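Local atomic coordinates of ABC transporter substrate binding protein (Ribose) (PDB entry 4WUT), a protein that probably serves an ABC transporter as its sugar-binding component, here holding beta-D-fucopyranose in the cleft of a periplasmic-binding-protein fold. Residues I242-N247 and A261-G266. Sequence-based numbering, arbitrary orientation.
Sequences IGFDGN and ATVVQG. With FCB (beta-D-fucopyranose), chain E.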
# COMPACT_ATOMS: atom_id res chain seq x y z
N ILE A 242 1.22 12.18 -9.79
CA ILE A 242 0.62 10.86 -9.82
C ILE A 242 0.68 10.26 -8.42
O ILE A 242 1.72 10.32 -7.79
CB ILE A 242 1.30 9.97 -10.87
CG1 ILE A 242 1.04 10.58 -12.27
CG2 ILE A 242 0.80 8.54 -10.79
CD1 ILE A 242 1.45 9.75 -13.43
N GLY A 243 -0.44 9.72 -7.95
CA GLY A 243 -0.48 9.13 -6.63
C GLY A 243 -0.80 7.65 -6.62
O GLY A 243 -0.91 7.02 -7.67
N PHE A 244 -0.89 7.11 -5.40
CA PHE A 244 -1.43 5.79 -5.13
C PHE A 244 -2.59 5.94 -4.15
O PHE A 244 -2.58 6.82 -3.27
CB PHE A 244 -0.37 4.83 -4.54
CG PHE A 244 0.23 3.90 -5.56
CD1 PHE A 244 1.12 4.38 -6.50
CD2 PHE A 244 -0.11 2.55 -5.59
CE1 PHE A 244 1.67 3.54 -7.45
CE2 PHE A 244 0.46 1.70 -6.52
CZ PHE A 244 1.34 2.21 -7.47
N ASP A 245 -3.57 5.07 -4.34
CA ASP A 245 -4.69 4.83 -3.47
C ASP A 245 -5.88 5.76 -3.78
O ASP A 245 -5.79 6.60 -4.67
CB ASP A 245 -4.25 4.80 -2.00
CG ASP A 245 -3.27 3.67 -1.73
OD1 ASP A 245 -3.56 2.54 -2.17
OD2 ASP A 245 -2.22 3.92 -1.12
N GLY A 246 -6.99 5.55 -3.10
CA GLY A 246 -8.26 6.01 -3.61
C GLY A 246 -9.27 6.48 -2.60
O GLY A 246 -10.46 6.27 -2.77
N ASN A 247 -8.81 7.13 -1.53
CA ASN A 247 -9.78 7.65 -0.57
C ASN A 247 -10.42 8.94 -1.08
O ASN A 247 -10.17 9.37 -2.20
CB ASN A 247 -9.13 7.85 0.80
CG ASN A 247 -8.36 9.14 0.91
OD1 ASN A 247 -7.95 9.75 -0.07
ND2 ASN A 247 -8.11 9.54 2.16
N ALA A 261 -3.43 11.26 -12.10
CA ALA A 261 -3.88 9.88 -11.92
C ALA A 261 -3.56 9.43 -10.52
O ALA A 261 -2.66 9.98 -9.86
CB ALA A 261 -3.23 8.95 -12.93
N THR A 262 -4.29 8.43 -10.05
CA THR A 262 -3.88 7.70 -8.86
C THR A 262 -4.08 6.21 -9.11
O THR A 262 -5.08 5.82 -9.71
CB THR A 262 -4.62 8.23 -7.59
OG1 THR A 262 -4.02 7.65 -6.41
CG2 THR A 262 -6.09 7.92 -7.62
N VAL A 263 -3.10 5.40 -8.67
CA VAL A 263 -3.14 3.96 -8.89
C VAL A 263 -3.81 3.33 -7.67
O VAL A 263 -3.28 3.40 -6.55
CB VAL A 263 -1.71 3.37 -9.09
CG1 VAL A 263 -1.76 1.88 -9.36
CG2 VAL A 263 -0.97 4.11 -10.21
N VAL A 264 -4.94 2.69 -7.90
CA VAL A 264 -5.80 2.22 -6.82
C VAL A 264 -5.76 0.71 -6.74
O VAL A 264 -5.93 -0.00 -7.73
CB VAL A 264 -7.25 2.73 -7.00
CG1 VAL A 264 -8.10 2.36 -5.79
CG2 VAL A 264 -7.27 4.24 -7.23
N GLN A 265 -5.56 0.23 -5.51
CA GLN A 265 -5.40 -1.19 -5.20
C GLN A 265 -6.71 -1.85 -4.76
O GLN A 265 -7.73 -1.20 -4.59
CB GLN A 265 -4.37 -1.36 -4.08
CG GLN A 265 -3.08 -0.64 -4.30
CD GLN A 265 -2.14 -0.89 -3.16
OE1 GLN A 265 -1.52 -1.96 -3.08
NE2 GLN A 265 -2.06 0.04 -2.26
N GLY A 266 -6.68 -3.17 -4.61
CA GLY A 266 -7.83 -3.92 -4.14
C GLY A 266 -7.81 -4.08 -2.63
O GLY A 266 -7.71 -5.19 -2.09
C1 FCB E . -0.81 1.52 0.64
C2 FCB E . 0.33 0.53 0.84
C3 FCB E . 0.36 0.02 2.18
C4 FCB E . 0.38 1.19 3.21
C5 FCB E . -0.82 2.10 2.82
C6 FCB E . -0.95 3.33 3.76
O1 FCB E . -0.54 2.14 -0.53
O2 FCB E . 0.07 -0.57 -0.07
O3 FCB E . 1.56 -0.78 2.29
O4 FCB E . 1.65 1.89 3.18
O5 FCB E . -0.65 2.59 1.56
O HOH W 1 -5.93 1.80 -3.10
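D245 reaches across to Q265 where two neighbouring parallel strands end beside the sugar pocket. NE2 of Q265 gives a nearly straight bond of 2.9 Å, in the amide plane, to the syn lone pair of OD1 of D245, and the other N-H of NE2 goes to O2 of the fucose at 3.1 Å. OD2 of D245 accepts from the sugar's O1. A water ties OD1 to the backbone N of Q265, and T131 holds OE1 of the same amide, fixing its rotation. The backbone N of D245 donates to O of V263 at 2.8 Å, while O of D245 takes a 2.7 Å bond from OG1 of T262. That hydroxyl lies anti to the backbone N (chi1 -170°), which turns it toward the loop. CB of V263 sits 3.6 Å from the centroid of the F244 ring, over one face, a CH-pi contact, and CG1 of V263 lies against CE2 of F244. Backbone hydrogen bonds run from N of G243 to O of A261 and from N of V263 to O of G243. Strand 240-244, helix 248-255 and strand 261-265 form a classic beta-alpha-beta unit; the C-terminal ends of both strands present ligand-binding residues to the interdomain cleft, as in other periplasmic sugar-binding proteins.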